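Local atomic coordinates of putative exported protein (PDB entry 2PFZ), a protein that binds pyroglutamic acid as an extracytoplasmic solute receptor of the DctP family, probably handing it to a tripartite ATP-independent periplasmic transporter. Residues Q109-L114 against A209-K214; W3-A8 against A59-I64; T20-D25 against K229-Q234. All coordinates share one frame; numbering follows the deposited sequence.

How the interactions relate
From the N terminus, strand 2-6 enters interaction 2 and leads into helix 14-30, which supplies segment 20-25 of interaction 3. Interaction 2 then closes a short loop when segment 59-64 returns beside segment 3-8. Only after that does interaction 1 open at 109-114, and it closes at 209-214. Interaction 3 closes last, at 229-234, so its loop encloses interaction 1 entirely and crosses interaction 2. Interactions 1 and 2 meet on neighbouring strands, 207-213 and 61-65, of one three-stranded antiparallel sheet, while interaction 3 brings helices 14-30 and 222-256 together against them. Phe22 of interaction 3 touches side chains of both others.

Interaction 1: residues Q109-L114 against A209-K214; sequences QGMMLL and AVLVNK
Met112 and Val212 face each other as an antiparallel hydrogen-bonded pair, each backbone N-H answering the other's carbonyl. Met112 N reaches Val212 O at 2.7 Å, and Val212 N returns to Met112 O at 2.9 Å. The pairing continues at both ends: Leu114 N donates to Val210 O at 2.8 Å, and Lys214 N to Gly110 O at 2.9 Å. Between these bonds lie the non-hydrogen-bonded pairs Met111-Asn213 and Leu113-Leu211, where the CA hydrogens of Met111 and Leu211 approach Val212 O and Met112 O. The strand axes run antiparallel with a marked twist, 143° apart.

Side chains divide between the two faces of the sheet. On one, Met111 keeps CG beside its backbone N (chi1 -65°) and extends at chi2, which carries SD to 4.0 Å from Leu211 CD1. Leu113 holds CG anti to its backbone N (chi1 176°), which brings CD1 within 3.7 Å of Ala209 CB. On the Met112-Val212 face, Val212 CG2 touches Leu114 CB at 3.9 Å, while Leu114 and Val210 lie side by side and point the same way.

At one end of the pairing both strands adjoin helices. Gly110, with positive phi, is the C-prime residue of the Schellman motif ending helix 88-107, and turns the chain into the strand. Asn213 is the N-cap of helix 214-218: its OD1 accepts from Ala216 N, and its ND2 is tied to Val54 O.

Strand 207-213 is the middle strand of its sheet, flanked on its other edge by strand 61-65. Helix 88-107 covers Leu113 and Leu211 through Leu106, whereas Leu114 and Val210 pack against Phe22 and Leu19 of helix 14-30.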
loop_
_atom_site.group_PDB
_atom_site.type_symbol
_atom_site.label_atom_id
_atom_site.label_comp_id
_atom_site.label_asym_id
_atom_site.label_seq_id
_atom_site.Cartn_x
_atom_site.Cartn_y
_atom_site.Cartn_z
ATOM N N GLN A 109 -6.017 -2.775 19.937
ATOM C CA GLN A 109 -7.118 -3.540 19.358
ATOM C C GLN A 109 -6.758 -5.027 19.220
ATOM O O GLN A 109 -7.299 -5.728 18.371
ATOM C CB GLN A 109 -7.523 -2.966 17.985
ATOM C CG GLN A 109 -8.050 -1.531 18.017
ATOM C CD GLN A 109 -8.298 -0.947 16.620
ATOM O OE1 GLN A 109 -7.822 -1.478 15.598
ATOM N NE2 GLN A 109 -9.032 0.174 16.575
ATOM N N GLY A 110 -5.809 -5.493 20.027
ATOM C CA GLY A 110 -5.460 -6.917 20.070
ATOM C C GLY A 110 -4.766 -7.500 18.851
ATOM O O GLY A 110 -4.895 -8.702 18.591
ATOM N N MET A 111 -4.023 -6.673 18.104
ATOM C CA MET A 111 -3.277 -7.161 16.932
ATOM C C MET A 111 -1.783 -6.873 17.003
ATOM O O MET A 111 -1.344 -5.953 17.700
ATOM C CB MET A 111 -3.854 -6.577 15.626
ATOM C CG MET A 111 -5.269 -7.051 15.369
ATOM S SD MET A 111 -6.013 -6.323 13.928
ATOM C CE MET A 111 -6.612 -4.778 14.603
ATOM N N MET A 112 -1.021 -7.673 16.271
ATOM C CA MET A 112 0.409 -7.464 16.088
ATOM C C MET A 112 0.750 -7.120 14.652
ATOM O O MET A 112 0.117 -7.612 13.719
ATOM C CB MET A 112 1.178 -8.725 16.448
ATOM C CG MET A 112 0.833 -9.240 17.783
ATOM S SD MET A 112 1.502 -10.881 18.069
ATOM C CE MET A 112 3.126 -10.691 17.319
ATOM N N LEU A 113 1.776 -6.292 14.492
ATOM C CA LEU A 113 2.354 -6.027 13.168
ATOM C C LEU A 113 3.435 -7.051 12.882
ATOM O O LEU A 113 4.484 -7.075 13.546
ATOM C CB LEU A 113 2.943 -4.623 13.100
ATOM C CG LEU A 113 3.684 -4.226 11.808
ATOM C CD1 LEU A 113 2.773 -4.317 10.579
ATOM C CD2 LEU A 113 4.275 -2.824 11.956
ATOM N N LEU A 114 3.208 -7.889 11.889
ATOM C CA LEU A 114 4.203 -8.910 11.572
ATOM C C LEU A 114 5.285 -8.357 10.651
ATOM O O LEU A 114 6.464 -8.466 10.942
ATOM C CB LEU A 114 3.559 -10.192 11.022
ATOM C CG LEU A 114 4.554 -11.351 10.825
ATOM C CD1 LEU A 114 5.072 -11.858 12.174
ATOM C CD2 LEU A 114 3.945 -12.472 10.067
ATOM N N ALA A 209 0.577 -4.153 5.173
ATOM C CA ALA A 209 1.045 -4.673 6.436
ATOM C C ALA A 209 0.366 -6.004 6.647
ATOM O O ALA A 209 -0.837 -6.162 6.384
ATOM C CB ALA A 209 0.679 -3.734 7.594
ATOM N N VAL A 210 1.139 -6.955 7.152
ATOM C CA VAL A 210 0.560 -8.233 7.542
ATOM C C VAL A 210 0.357 -8.177 9.057
ATOM O O VAL A 210 1.316 -7.985 9.812
ATOM C CB VAL A 210 1.456 -9.396 7.121
ATOM C CG1 VAL A 210 0.942 -10.720 7.724
ATOM C CG2 VAL A 210 1.503 -9.468 5.586
ATOM N N LEU A 211 -0.905 -8.300 9.464
ATOM C CA LEU A 211 -1.331 -8.191 10.854
ATOM C C LEU A 211 -1.658 -9.572 11.354
ATOM O O LEU A 211 -2.087 -10.425 10.586
ATOM C CB LEU A 211 -2.591 -7.344 10.970
ATOM C CG LEU A 211 -2.672 -6.010 10.226
ATOM C CD1 LEU A 211 -3.988 -5.305 10.629
ATOM C CD2 LEU A 211 -1.466 -5.127 10.526
ATOM N N VAL A 212 -1.455 -9.765 12.652
ATOM C CA VAL A 212 -1.703 -11.042 13.312
ATOM C C VAL A 212 -2.581 -10.780 14.533
ATOM O O VAL A 212 -2.354 -9.819 15.301
ATOM C CB VAL A 212 -0.358 -11.715 13.752
ATOM C CG1 VAL A 212 -0.619 -12.968 14.587
ATOM C CG2 VAL A 212 0.483 -12.097 12.554
ATOM N N ASN A 213 -3.595 -11.622 14.717
ATOM C CA ASN A 213 -4.392 -11.584 15.942
ATOM C C ASN A 213 -3.583 -12.088 17.164
ATOM O O ASN A 213 -3.057 -13.215 17.143
ATOM C CB ASN A 213 -5.680 -12.402 15.771
ATOM C CG ASN A 213 -6.555 -12.363 17.007
ATOM O OD1 ASN A 213 -6.373 -13.159 17.942
ATOM N ND2 ASN A 213 -7.513 -11.440 17.024
ATOM N N LYS A 214 -3.474 -11.258 18.206
ATOM C CA LYS A 214 -2.643 -11.596 19.389
ATOM C C LYS A 214 -3.086 -12.909 20.045
ATOM O O LYS A 214 -2.253 -13.753 20.414
ATOM C CB LYS A 214 -2.717 -10.492 20.464
ATOM C CG LYS A 214 -2.267 -9.122 20.036
ATOM C CD LYS A 214 -0.798 -8.857 20.395
ATOM C CE LYS A 214 -0.449 -7.370 20.475
ATOM N NZ LYS A 214 0.963 -7.247 21.091
#

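Interaction 2: residues W3-A8 against A59-I64; sequences WDLPTA and AQIGEI
Gln60 lies across the indole of Trp3, and each atom of its chain meets something. CB sits over one face in a CH-pi contact, 3.5 Å from the centroid of the five-membered ring. CG runs on toward the pyrrole side, 3.7 Å from Trp3 NE1. There the chain bends (chi2 94°), laying the amide over the same face with planes only 21° apart and CD 3.4 Å from Trp3 CD1. The tip then serves the backbone: OE1 accepts from Asp4 N at 3.0 Å, the donor tilted out of the amide plane. NE2 donates to a water that in turn donates to Asp4 OD2.

Next along, Ile61 fits CG2 obliquely to the indole beside CE3 and lays CG1 against Leu5 CD1. Pro6 has no N-H to offer Ile61 O; its CD packs there and on Ala59 CB instead, while the CA hydrogen of Leu5 points almost straight at that oxygen. Direct main-chain pairing amounts to one bond, Glu63 N to Pro6 O at 3.1 Å. Farther on, Thr7 OG1 donates to Glu63 OE1 at 2.8 Å from above the carboxylate plane. A second water donates to Glu63 O and OE1 and accepts from Ala8 N.

Strands 2-6 and 61-65 thus run nearly parallel but meet as the margins of two sheets: strand 2-6 pairs with 35-39, and 61-65 with 207-213. Asp4 O and Ile61 O, two acceptors, even face each other at 3.0 Å. The seam therefore combines apolar packing with one backbone bond, two side-chain bonds and two waters, in place of regular strand pairing, and the donors gathered at Glu63 OE1 would favour an ionised carboxylate there.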
loop_
_atom_site.group_PDB
_atom_site.type_symbol
_atom_site.label_atom_id
_atom_site.label_comp_id
_atom_site.label_asym_id
_atom_site.label_seq_id
_atom_site.Cartn_x
_atom_site.Cartn_y
_atom_site.Cartn_z
ATOM N N TRP A 3 -4.019 -21.658 9.726
ATOM C CA TRP A 3 -4.492 -20.267 9.721
ATOM C C TRP A 3 -4.933 -19.891 8.322
ATOM O O TRP A 3 -4.442 -20.455 7.339
ATOM C CB TRP A 3 -3.388 -19.298 10.153
ATOM C CG TRP A 3 -3.123 -19.174 11.614
ATOM C CD1 TRP A 3 -3.643 -19.948 12.626
ATOM C CD2 TRP A 3 -2.197 -18.274 12.237
ATOM N NE1 TRP A 3 -3.104 -19.558 13.837
ATOM C CE2 TRP A 3 -2.216 -18.537 13.622
ATOM C CE3 TRP A 3 -1.345 -17.262 11.753
ATOM C CZ2 TRP A 3 -1.440 -17.807 14.540
ATOM C CZ3 TRP A 3 -0.571 -16.550 12.663
ATOM C CH2 TRP A 3 -0.619 -16.832 14.039
ATOM N N ASP A 4 -5.843 -18.926 8.228
ATOM C CA ASP A 4 -6.227 -18.337 6.932
ATOM C C ASP A 4 -5.738 -16.918 6.845
ATOM O O ASP A 4 -5.787 -16.180 7.831
ATOM C CB ASP A 4 -7.739 -18.324 6.768
ATOM C CG ASP A 4 -8.306 -19.711 6.595
ATOM O OD1 ASP A 4 -7.981 -20.413 5.590
ATOM O OD2 ASP A 4 -9.102 -20.078 7.479
ATOM N N LEU A 5 -5.302 -16.526 5.646
ATOM C CA LEU A 5 -4.695 -15.210 5.449
ATOM C C LEU A 5 -5.283 -14.586 4.193
ATOM O O LEU A 5 -4.905 -14.955 3.084
ATOM C CB LEU A 5 -3.168 -15.350 5.310
ATOM C CG LEU A 5 -2.319 -14.054 5.410
ATOM C CD1 LEU A 5 -0.818 -14.376 5.597
ATOM C CD2 LEU A 5 -2.533 -13.062 4.257
ATOM N N PRO A 6 -6.252 -13.675 4.347
ATOM C CA PRO A 6 -6.755 -12.984 3.173
ATOM C C PRO A 6 -5.829 -11.882 2.651
ATOM O O PRO A 6 -5.216 -11.140 3.427
ATOM C CB PRO A 6 -8.074 -12.384 3.669
ATOM C CG PRO A 6 -7.821 -12.093 5.073
ATOM C CD PRO A 6 -6.985 -13.270 5.552
ATOM N N THR A 7 -5.710 -11.824 1.331
ATOM C CA THR A 7 -5.124 -10.669 0.675
ATOM C C THR A 7 -6.074 -10.174 -0.410
ATOM O O THR A 7 -6.851 -10.961 -1.002
ATOM C CB THR A 7 -3.710 -10.995 0.108
ATOM O OG1 THR A 7 -3.270 -9.929 -0.736
ATOM C CG2 THR A 7 -3.689 -12.275 -0.738
ATOM N N ALA A 8 -6.009 -8.870 -0.666
ATOM C CA ALA A 8 -6.869 -8.231 -1.639
ATOM C C ALA A 8 -6.351 -8.279 -3.091
ATOM O O ALA A 8 -7.067 -7.876 -4.009
ATOM C CB ALA A 8 -7.169 -6.791 -1.182
ATOM N N ALA A 59 -10.045 -14.222 10.717
ATOM C CA ALA A 59 -8.799 -14.694 10.107
ATOM C C ALA A 59 -7.739 -14.414 11.149
ATOM O O ALA A 59 -7.785 -13.366 11.758
ATOM C CB ALA A 59 -8.505 -13.919 8.792
ATOM N N GLN A 60 -6.805 -15.349 11.383
ATOM C CA GLN A 60 -5.771 -15.168 12.414
ATOM C C GLN A 60 -4.666 -14.206 11.981
ATOM O O GLN A 60 -3.954 -13.656 12.808
ATOM C CB GLN A 60 -5.136 -16.511 12.786
ATOM C CG GLN A 60 -6.161 -17.533 13.289
ATOM C CD GLN A 60 -6.677 -18.443 12.185
ATOM O OE1 GLN A 60 -6.721 -18.079 11.003
ATOM N NE2 GLN A 60 -7.066 -19.645 12.572
ATOM N N ILE A 61 -4.574 -14.001 10.675
ATOM C CA ILE A 61 -3.507 -13.223 10.034
ATOM C C ILE A 61 -4.097 -12.652 8.754
ATOM O O ILE A 61 -5.017 -13.251 8.175
ATOM C CB ILE A 61 -2.289 -14.161 9.770
ATOM C CG1 ILE A 61 -1.113 -13.426 9.092
ATOM C CG2 ILE A 61 -2.716 -15.382 8.942
ATOM C CD1 ILE A 61 0.299 -14.052 9.389
ATOM N N GLY A 62 -3.612 -11.492 8.297
ATOM C CA GLY A 62 -4.198 -10.887 7.114
ATOM C C GLY A 62 -3.382 -9.708 6.622
ATOM O O GLY A 62 -2.704 -9.061 7.406
ATOM N N GLU A 63 -3.461 -9.438 5.323
ATOM C CA GLU A 63 -2.722 -8.332 4.709
ATOM C C GLU A 63 -3.653 -7.145 4.424
ATOM O O GLU A 63 -4.721 -7.300 3.776
ATOM C CB GLU A 63 -2.064 -8.789 3.407
ATOM C CG GLU A 63 -1.117 -7.717 2.878
ATOM C CD GLU A 63 -0.920 -7.750 1.398
ATOM O OE1 GLU A 63 -1.905 -7.968 0.631
ATOM O OE2 GLU A 63 0.240 -7.504 1.010
ATOM N N ILE A 64 -3.267 -5.969 4.915
ATOM C CA ILE A 64 -4.022 -4.748 4.661
ATOM C C ILE A 64 -3.137 -3.708 3.953
ATOM O O ILE A 64 -1.917 -3.857 3.919
ATOM C CB ILE A 64 -4.580 -4.087 5.960
ATOM C CG1 ILE A 64 -3.447 -3.728 6.937
ATOM C CG2 ILE A 64 -5.698 -4.944 6.635
ATOM C CD1 ILE A 64 -3.775 -2.539 7.817
HETATM O O HOH W 1 -8.178 -21.411 10.199
HETATM O O HOH W 2 -4.551 -7.119 0.992
#

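Interaction 3: residues T20-D25 against K229-Q234; sequences TQFVKD and KKAGAQ
Phe22 is the first residue along helix 20-25 to reach helix 229-234. Its CG stands anti to the backbone N (chi1 165°), which sends the ring across to the other helix. The ring's edge meets the backbone: CD1 lies 3.7 Å from Ala231 O, and CE1 is 3.8 Å from Gly232 N. Ala231 CB comes to CE1 obliquely from one side, at 3.9 Å. Outside the pair, Tyr115 meets Phe22 edge-to-face, and Leu228 and Ala235 of the long helix also touch it.

One turn later, Asp25 points at the partner helix and sets its CB 4.0 Å from Ala231 CB. A water donates to Ala231 O at 2.8 Å and appears to bridge to Asp25 OD2, though at 2.5 Å that second distance is suspiciously short. OD2 also forms a salt bridge with Arg238, one turn beyond Gln234, so its negative charge is probably well stabilised.

Small residues at 231 and 232 suit an antiparallel helix pair (151°, axes 9.1 Å apart) in which Phe22, Asp25 and Ala231 share most of the contact. The pair joins the N-terminal helix 14-30 to helix 222-256, the long helix characteristic of DctP-type receptors, in the periplasmic binding protein fold.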
loop_
_atom_site.group_PDB
_atom_site.type_symbol
_atom_site.label_atom_id
_atom_site.label_comp_id
_atom_site.label_asym_id
_atom_site.label_seq_id
_atom_site.Cartn_x
_atom_site.Cartn_y
_atom_site.Cartn_z
ATOM N N THR A 20 3.308 -15.803 -0.681
ATOM C CA THR A 20 3.411 -17.212 -1.086
ATOM C C THR A 20 4.718 -17.827 -0.561
ATOM O O THR A 20 4.715 -18.926 0.016
ATOM C CB THR A 20 3.218 -17.367 -2.614
ATOM O OG1 THR A 20 1.890 -16.952 -2.958
ATOM C CG2 THR A 20 3.394 -18.821 -3.066
ATOM N N GLN A 21 5.820 -17.103 -0.715
ATOM C CA GLN A 21 7.100 -17.539 -0.133
ATOM C C GLN A 21 7.071 -17.520 1.394
ATOM O O GLN A 21 7.644 -18.402 2.041
ATOM C CB GLN A 21 8.266 -16.694 -0.655
ATOM C CG GLN A 21 9.657 -17.260 -0.309
ATOM C CD GLN A 21 9.817 -18.739 -0.659
ATOM O OE1 GLN A 21 10.037 -19.578 0.222
ATOM N NE2 GLN A 21 9.693 -19.067 -1.939
ATOM N N PHE A 22 6.415 -16.504 1.958
ATOM C CA PHE A 22 6.241 -16.365 3.401
ATOM C C PHE A 22 5.559 -17.596 3.984
ATOM O O PHE A 22 6.040 -18.151 4.977
ATOM C CB PHE A 22 5.424 -15.102 3.705
ATOM C CG PHE A 22 4.875 -15.035 5.109
ATOM C CD1 PHE A 22 5.714 -14.864 6.194
ATOM C CD2 PHE A 22 3.495 -15.107 5.332
ATOM C CE1 PHE A 22 5.213 -14.796 7.488
ATOM C CE2 PHE A 22 2.973 -15.069 6.636
ATOM C CZ PHE A 22 3.833 -14.898 7.710
ATOM N N VAL A 23 4.457 -18.039 3.371
ATOM C CA VAL A 23 3.721 -19.164 3.954
ATOM C C VAL A 23 4.586 -20.439 3.892
ATOM O O VAL A 23 4.566 -21.246 4.826
ATOM C CB VAL A 23 2.270 -19.361 3.380
ATOM C CG1 VAL A 23 1.391 -18.181 3.660
ATOM C CG2 VAL A 23 2.290 -19.638 1.896
ATOM N N LYS A 24 5.348 -20.596 2.803
ATOM C CA LYS A 24 6.358 -21.653 2.675
ATOM C C LYS A 24 7.446 -21.568 3.754
ATOM O O LYS A 24 7.860 -22.589 4.282
ATOM C CB LYS A 24 7.014 -21.625 1.285
ATOM C CG LYS A 24 6.068 -21.908 0.121
ATOM C CD LYS A 24 6.801 -21.923 -1.195
ATOM C CE LYS A 24 5.810 -22.107 -2.353
ATOM N NZ LYS A 24 6.457 -22.015 -3.698
ATOM N N ASP A 25 7.915 -20.360 4.077
ATOM C CA ASP A 25 8.897 -20.166 5.148
ATOM C C ASP A 25 8.330 -20.522 6.526
ATOM O O ASP A 25 9.030 -21.097 7.352
ATOM C CB ASP A 25 9.433 -18.725 5.171
ATOM C CG ASP A 25 10.338 -18.397 3.977
ATOM O OD1 ASP A 25 10.646 -19.296 3.153
ATOM O OD2 ASP A 25 10.732 -17.210 3.853
ATOM N N LYS A 229 7.691 -15.202 13.588
ATOM C CA LYS A 229 8.389 -13.925 13.589
ATOM C C LYS A 229 9.586 -13.944 12.628
ATOM O O LYS A 229 9.802 -12.989 11.884
ATOM C CB LYS A 229 8.815 -13.521 15.002
ATOM C CG LYS A 229 7.669 -12.981 15.864
ATOM C CD LYS A 229 8.192 -12.478 17.195
ATOM C CE LYS A 229 7.164 -11.555 17.872
ATOM N NZ LYS A 229 7.758 -10.725 18.986
ATOM N N LYS A 230 10.346 -15.032 12.611
ATOM C CA LYS A 230 11.493 -15.101 11.688
ATOM C C LYS A 230 11.049 -15.120 10.236
ATOM O O LYS A 230 11.669 -14.465 9.372
ATOM C CB LYS A 230 12.405 -16.294 11.996
ATOM C CG LYS A 230 12.961 -16.223 13.407
ATOM C CD LYS A 230 13.607 -17.545 13.854
ATOM C CE LYS A 230 15.118 -17.423 13.887
ATOM N NZ LYS A 230 15.721 -18.498 14.747
ATOM N N ALA A 231 9.977 -15.867 9.961
ATOM C CA ALA A 231 9.444 -15.896 8.604
ATOM C C ALA A 231 8.982 -14.478 8.226
ATOM O O ALA A 231 9.177 -14.039 7.088
ATOM C CB ALA A 231 8.293 -16.870 8.513
ATOM N N GLY A 232 8.401 -13.777 9.201
ATOM C CA GLY A 232 7.954 -12.382 9.028
ATOM C C GLY A 232 9.092 -11.441 8.659
ATOM O O GLY A 232 8.967 -10.654 7.705
ATOM N N ALA A 233 10.197 -11.512 9.410
ATOM C CA ALA A 233 11.404 -10.713 9.103
ATOM C C ALA A 233 11.976 -10.986 7.716
ATOM O O ALA A 233 12.321 -10.037 6.985
ATOM C CB ALA A 233 12.497 -10.894 10.197
ATOM N N GLN A 234 12.090 -12.267 7.351
ATOM C CA GLN A 234 12.525 -12.660 6.004
ATOM C C GLN A 234 11.576 -12.075 4.955
ATOM O O GLN A 234 12.035 -11.574 3.925
ATOM C CB GLN A 234 12.609 -14.200 5.866
ATOM C CG GLN A 234 13.677 -14.798 6.783
ATOM C CD GLN A 234 13.750 -16.337 6.788
ATOM O OE1 GLN A 234 13.050 -17.048 6.038
ATOM N NE2 GLN A 234 14.609 -16.852 7.652
HETATM O O HOH W 3 9.199 -15.344 4.599
#